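Local coordinates for protein bitiscetin (Bitis arietans, PDB 1JWI) that binds von Willebrand factor as a snaclec and induces its A1 domain to engage platelet GPIbalpha, which leads to platelet aggregation, at residues A[29-32]-A[33-36]; A[9-13]-A[14-18]. All coordinates share one frame; numbering follows the deposited sequence.

Contact 1. Residues A[29-32]-A[33-36]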
ATOM      1  N   GLU A  29       1.942  18.615  -7.799  1.00 23.57           N
ATOM      2  CA  GLU A  29       3.222  18.624  -8.504  1.00 23.61           C
ATOM      3  C   GLU A  29       3.232  19.673  -9.618  1.00 24.84           C
ATOM      4  O   GLU A  29       4.207  20.407  -9.777  1.00 25.42           O
ATOM      5  CB  GLU A  29       3.511  17.237  -9.096  1.00 23.30           C
ATOM      6  CG  GLU A  29       4.678  17.193 -10.083  1.00 23.57           C
ATOM      7  CD  GLU A  29       6.023  17.457  -9.439  1.00 24.84           C
ATOM      8  OE1 GLU A  29       7.033  17.520 -10.180  1.00 24.89           O
ATOM      9  OE2 GLU A  29       6.080  17.592  -8.195  1.00 24.78           O
ATOM     10  N   LYS A  30       2.148  19.739 -10.386  1.00 25.78           N
ATOM     11  CA  LYS A  30       2.051  20.702 -11.479  1.00 28.04           C
ATOM     12  C   LYS A  30       2.115  22.145 -10.987  1.00 28.51           C
ATOM     13  O   LYS A  30       2.689  23.006 -11.648  1.00 30.10           O
ATOM     14  CB  LYS A  30       0.757  20.488 -12.268  1.00 29.28           C
ATOM     15  CG  LYS A  30       0.770  19.261 -13.167  1.00 32.39           C
ATOM     16  CD  LYS A  30      -0.461  19.229 -14.071  1.00 35.48           C
ATOM     17  CE  LYS A  30      -0.382  18.111 -15.097  1.00 37.68           C
ATOM     18  NZ  LYS A  30      -0.377  16.753 -14.473  1.00 40.54           N
ATOM     19  N   PHE A  31       1.519  22.403  -9.827  1.00 28.43           N
ATOM     20  CA  PHE A  31       1.522  23.744  -9.262  1.00 26.83           C
ATOM     21  C   PHE A  31       2.943  24.106  -8.840  1.00 26.88           C
ATOM     22  O   PHE A  31       3.386  25.237  -9.048  1.00 27.60           O
ATOM     23  CB  PHE A  31       0.554  23.822  -8.069  1.00 27.22           C
ATOM     24  CG  PHE A  31       0.398  25.209  -7.496  1.00 28.10           C
ATOM     25  CD1 PHE A  31       1.307  25.699  -6.565  1.00 27.23           C
ATOM     26  CD2 PHE A  31      -0.653  26.032  -7.902  1.00 28.10           C
ATOM     27  CE1 PHE A  31       1.178  26.988  -6.044  1.00 25.90           C
ATOM     28  CE2 PHE A  31      -0.792  27.323  -7.389  1.00 26.11           C
ATOM     29  CZ  PHE A  31       0.125  27.801  -6.457  1.00 26.02           C
ATOM     30  N   CYS A  32       3.662  23.148  -8.255  1.00 26.36           N
ATOM     31  CA  CYS A  32       5.039  23.384  -7.833  1.00 25.84           C
ATOM     32  C   CYS A  32       5.903  23.641  -9.068  1.00 27.16           C
ATOM     33  O   CYS A  32       6.775  24.521  -9.059  1.00 27.43           O
ATOM     34  CB  CYS A  32       5.603  22.171  -7.079  1.00 24.38           C
ATOM     35  SG  CYS A  32       4.951  21.856  -5.401  1.00 21.72           S
ATOM     36  N   VAL A  33       5.676  22.852 -10.116  1.00 28.16           N
ATOM     37  CA  VAL A  33       6.421  23.005 -11.362  1.00 30.31           C
ATOM     38  C   VAL A  33       6.218  24.442 -11.848  1.00 32.52           C
ATOM     39  O   VAL A  33       7.180  25.147 -12.163  1.00 33.31           O
ATOM     40  CB  VAL A  33       5.898  22.020 -12.430  1.00 28.92           C
ATOM     41  CG1 VAL A  33       6.349  22.442 -13.821  1.00 29.62           C
ATOM     42  CG2 VAL A  33       6.413  20.614 -12.128  1.00 28.86           C
ATOM     43  N   GLU A  34       4.955  24.866 -11.895  1.00 34.50           N
ATOM     44  CA  GLU A  34       4.602  26.213 -12.328  1.00 37.43           C
ATOM     45  C   GLU A  34       5.419  27.247 -11.554  1.00 37.10           C
ATOM     46  O   GLU A  34       5.711  28.329 -12.068  1.00 38.76           O
ATOM     47  CB  GLU A  34       3.099  26.443 -12.121  1.00 41.18           C
ATOM     48  CG  GLU A  34       2.671  27.897 -12.197  1.00 47.01           C
ATOM     49  CD  GLU A  34       1.185  28.082 -11.961  1.00 50.50           C
ATOM     50  OE1 GLU A  34       0.721  29.247 -11.929  1.00 52.41           O
ATOM     51  OE2 GLU A  34       0.477  27.060 -11.822  1.00 52.22           O
ATOM     52  N   ASN A  35       5.784  26.918 -10.319  1.00 35.41           N
ATOM     53  CA  ASN A  35       6.576  27.831  -9.506  1.00 34.12           C
ATOM     54  C   ASN A  35       8.057  27.475  -9.525  1.00 33.62           C
ATOM     55  O   ASN A  35       8.770  27.646  -8.525  1.00 32.64           O
ATOM     56  CB  ASN A  35       6.066  27.843  -8.067  1.00 34.38           C
ATOM     57  CG  ASN A  35       4.781  28.620  -7.917  1.00 34.22           C
ATOM     58  OD1 ASN A  35       3.716  28.187  -8.355  1.00 35.17           O
ATOM     59  ND2 ASN A  35       4.879  29.792  -7.305  1.00 35.24           N
ATOM     60  N   SER A  36       8.510  26.975 -10.669  1.00 33.35           N
ATOM     61  CA  SER A  36       9.906  26.604 -10.863  1.00 33.55           C
ATOM     62  C   SER A  36      10.433  25.593  -9.851  1.00 31.98           C
ATOM     63  O   SER A  36      11.577  25.696  -9.414  1.00 33.49           O
ATOM     64  CB  SER A  36      10.778  27.863 -10.833  1.00 34.60           C
ATOM     65  OG  SER A  36      12.124  27.551 -11.136  1.00 39.55           O
TER
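Val33 N donates to Glu29 O at 2.9 Å and Glu34 N to Lys30 O at 2.9 Å, the last regular i to i+4 bonds before the bonding weakens at the helix end: Asn35 N is shared between Phe31 O and Cys32 O, with a bent N-H at each. The chain then leaves the helix through a Schellman motif, in which Ser36, with positive phi, is the C-prime residue; Ser36 N turns back weakly to Val33 O, and Gly37 N reaches Cys32 O.

On one flank Val33 CG2 lies 3.2 Å from Glu29 O and 3.7 Å from Glu29 OE1. The bend of the Glu29 chain at chi2 (67°) brings one carboxylate oxygen, OE1, up to this methyl, the two side chains passing at a slant, while the oxygens are held beyond the turn, OE1 by His38 ND1 and OE2 by Leu39 N. On another flank one end of the Asn35 side-chain amide comes over a face of the Phe31 ring, the planes 25° apart. Phe31 CG is anti to its backbone N (chi1 -175°), which sets the ring beside the carbonyl carbon, pointing outward with a slight lean toward the C-terminal end. The Glu34 carboxylate approaches the same ring obliquely, OE2 4.2 Å from Phe31 CD2.

Cys32 points inward to its disulfide with Cys125 of strand 121-126, tying helix 25-34 to the sheet; Leu39 of strand 38-39 packs against it, and Phe19 of strand 14-20 meets Phe31 edge-to-face.

Contact 2. Residues A[9-13]-A[14-18]; sequences SSYKG and HCYKV
Tyr11 and Tyr16 meet on one face of a tight antiparallel hairpin: Tyr11 CB rests 3.6 Å from Tyr16 CE1, approaching that ring obliquely, and Tyr11 CD1 comes 3.7 Å from Tyr16 OH. Tyr16 CG stands beside its backbone N and anti to the carbonyl carbon (chi1 -54°), which carries the ring back toward strand 9-11. There the carbonyl oxygens of Ser9 and Tyr11 lie in the plane of the ring, at its edge. His14, on the same face, folds its imidazole against the turn, with Gly13 O over one ring face.

Four backbone bonds hold this register. Ser9 and Tyr16 exchange two, both 2.7 Å from N to O, nearly straight and in the carbonyl plane. At the other hydrogen-bonded pair, Tyr11 N meets His14 O nearly head-on, whereas His14 N sits above the carbonyl plane of Tyr11 O, 2.8 Å away. Between them, Cys15 CA adds a CA-H...O contact to Ser9 O at 3.2 Å. A type I' turn from Tyr11 to His14 closes the hairpin; Gly13, at phi 87° and psi 2°, holds a conformation that calls for a residue without CB.

Farther out, Phe50 of helix 45-58 stacks on Tyr11 and meets Tyr16 edge-to-face, and Glu47 hydrogen-bonds Tyr16 OH. On the opposite face Cys15 is disulfide-bonded to Cys4. The chemistry thus divides by side: aromatic packing fastens the hairpin to the helix, a covalent bond secures the N-terminal segment, and the buried phenol of Tyr16 is anchored by the Glu47 carboxylate.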
ATOM      1  N   SER A   9      10.538  29.963   2.476  1.00 27.03           N
ATOM      2  CA  SER A   9      11.603  29.839   3.466  1.00 27.23           C
ATOM      3  C   SER A   9      12.850  29.302   2.777  1.00 28.38           C
ATOM      4  O   SER A   9      12.758  28.483   1.859  1.00 28.79           O
ATOM      5  CB  SER A   9      11.188  28.886   4.595  1.00 26.06           C
ATOM      6  OG  SER A   9      10.010  29.338   5.237  1.00 24.19           O
ATOM      7  N   SER A  10      14.017  29.759   3.214  1.00 29.85           N
ATOM      8  CA  SER A  10      15.272  29.311   2.620  1.00 31.73           C
ATOM      9  C   SER A  10      15.984  28.303   3.508  1.00 32.70           C
ATOM     10  O   SER A  10      16.053  28.476   4.726  1.00 33.99           O
ATOM     11  CB  SER A  10      16.184  30.508   2.363  1.00 31.62           C
ATOM     12  OG  SER A  10      16.341  31.271   3.541  1.00 34.46           O
ATOM     13  N   TYR A  11      16.509  27.248   2.891  1.00 33.94           N
ATOM     14  CA  TYR A  11      17.219  26.211   3.629  1.00 34.79           C
ATOM     15  C   TYR A  11      18.249  25.483   2.768  1.00 34.75           C
ATOM     16  O   TYR A  11      17.916  24.923   1.725  1.00 34.66           O
ATOM     17  CB  TYR A  11      16.224  25.202   4.216  1.00 35.03           C
ATOM     18  CG  TYR A  11      16.885  24.060   4.953  1.00 36.82           C
ATOM     19  CD1 TYR A  11      17.322  22.921   4.271  1.00 38.70           C
ATOM     20  CD2 TYR A  11      17.124  24.136   6.324  1.00 38.21           C
ATOM     21  CE1 TYR A  11      17.986  21.892   4.938  1.00 39.26           C
ATOM     22  CE2 TYR A  11      17.790  23.111   7.000  1.00 38.66           C
ATOM     23  CZ  TYR A  11      18.218  21.995   6.302  1.00 38.87           C
ATOM     24  OH  TYR A  11      18.898  20.991   6.957  1.00 39.07           O
ATOM     25  N   LYS A  12      19.501  25.506   3.219  1.00 34.30           N
ATOM     26  CA  LYS A  12      20.608  24.846   2.532  1.00 34.66           C
ATOM     27  C   LYS A  12      20.575  24.892   1.008  1.00 34.54           C
ATOM     28  O   LYS A  12      20.686  23.858   0.350  1.00 35.09           O
ATOM     29  CB  LYS A  12      20.712  23.385   2.986  1.00 35.35           C
ATOM     30  CG  LYS A  12      21.489  23.177   4.284  1.00 37.00           C
ATOM     31  CD  LYS A  12      21.245  21.789   4.875  1.00 38.15           C
ATOM     32  CE  LYS A  12      21.484  20.675   3.867  1.00 39.27           C
ATOM     33  NZ  LYS A  12      20.999  19.358   4.383  1.00 40.10           N
ATOM     34  N   GLY A  13      20.422  26.087   0.448  1.00 33.51           N
ATOM     35  CA  GLY A  13      20.420  26.215  -0.998  1.00 32.29           C
ATOM     36  C   GLY A  13      19.095  26.032  -1.714  1.00 31.17           C
ATOM     37  O   GLY A  13      19.048  26.093  -2.939  1.00 31.53           O
ATOM     38  N   HIS A  14      18.020  25.800  -0.968  1.00 30.21           N
ATOM     39  CA  HIS A  14      16.703  25.630  -1.579  1.00 28.54           C
ATOM     40  C   HIS A  14      15.664  26.541  -0.927  1.00 27.90           C
ATOM     41  O   HIS A  14      15.862  27.035   0.188  1.00 27.43           O
ATOM     42  CB  HIS A  14      16.225  24.172  -1.468  1.00 28.70           C
ATOM     43  CG  HIS A  14      16.952  23.221  -2.366  1.00 27.07           C
ATOM     44  ND1 HIS A  14      18.047  22.490  -1.950  1.00 26.96           N
ATOM     45  CD2 HIS A  14      16.744  22.882  -3.660  1.00 28.22           C
ATOM     46  CE1 HIS A  14      18.479  21.744  -2.948  1.00 27.46           C
ATOM     47  NE2 HIS A  14      17.708  21.961  -3.999  1.00 27.76           N
ATOM     48  N   CYS A  15      14.562  26.756  -1.640  1.00 27.16           N
ATOM     49  CA  CYS A  15      13.454  27.574  -1.155  1.00 27.19           C
ATOM     50  C   CYS A  15      12.237  26.666  -0.970  1.00 26.49           C
ATOM     51  O   CYS A  15      11.901  25.884  -1.865  1.00 27.19           O
ATOM     52  CB  CYS A  15      13.136  28.682  -2.160  1.00 28.08           C
ATOM     53  SG  CYS A  15      14.514  29.850  -2.437  1.00 31.24           S
ATOM     54  N   TYR A  16      11.582  26.769   0.185  1.00 24.35           N
ATOM     55  CA  TYR A  16      10.413  25.941   0.489  1.00 22.35           C
ATOM     56  C   TYR A  16       9.174  26.744   0.846  1.00 21.47           C
ATOM     57  O   TYR A  16       9.260  27.837   1.413  1.00 21.15           O
ATOM     58  CB  TYR A  16      10.690  25.003   1.666  1.00 20.35           C
ATOM     59  CG  TYR A  16      11.918  24.141   1.530  1.00 21.07           C
ATOM     60  CD1 TYR A  16      13.193  24.700   1.573  1.00 20.62           C
ATOM     61  CD2 TYR A  16      11.808  22.755   1.410  1.00 20.19           C
ATOM     62  CE1 TYR A  16      14.331  23.903   1.508  1.00 22.10           C
ATOM     63  CE2 TYR A  16      12.937  21.946   1.345  1.00 21.02           C
ATOM     64  CZ  TYR A  16      14.196  22.529   1.400  1.00 22.37           C
ATOM     65  OH  TYR A  16      15.316  21.733   1.385  1.00 23.32           O
ATOM     66  N   LYS A  17       8.019  26.168   0.543  1.00 21.12           N
ATOM     67  CA  LYS A  17       6.743  26.801   0.836  1.00 22.20           C
ATOM     68  C   LYS A  17       5.651  25.743   0.969  1.00 22.23           C
ATOM     69  O   LYS A  17       5.551  24.830   0.147  1.00 21.51           O
ATOM     70  CB  LYS A  17       6.381  27.782  -0.283  1.00 24.52           C
ATOM     71  CG  LYS A  17       4.978  28.372  -0.203  1.00 26.52           C
ATOM     72  CD  LYS A  17       4.903  29.493   0.803  1.00 30.43           C
ATOM     73  CE  LYS A  17       3.577  30.245   0.716  1.00 31.09           C
ATOM     74  NZ  LYS A  17       3.548  31.361   1.709  1.00 32.04           N
ATOM     75  N   VAL A  18       4.846  25.876   2.020  1.00 22.96           N
ATOM     76  CA  VAL A  18       3.729  24.974   2.283  1.00 22.36           C
ATOM     77  C   VAL A  18       2.476  25.680   1.773  1.00 23.42           C
ATOM     78  O   VAL A  18       2.162  26.787   2.212  1.00 24.35           O
ATOM     79  CB  VAL A  18       3.576  24.704   3.807  1.00 22.45           C
ATOM     80  CG1 VAL A  18       2.322  23.888   4.078  1.00 21.49           C
ATOM     81  CG2 VAL A  18       4.812  23.983   4.338  1.00 18.53           C
TER

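How the contacts relate
Contact 2 is the hairpin near the N-terminus and contact 1 the end of the helix that follows it; their centres lie 15 Å apart and their nearest atoms about 6 Å, without touching. Strand 121-126 bridges them: it pairs with strand 14-20, through backbone bonds such as Lys17 with Cys125, and the same Cys125 carries the disulfide to Cys32. Trp8, just ahead of the hairpin, is a second link, touched by Asn35 of contact 1 and by Cys15 and Lys17 of contact 2. Helix 45-58, by contrast, covers the tyrosine face of the hairpin. Both contacts belong to the C-type-lectin-like framework.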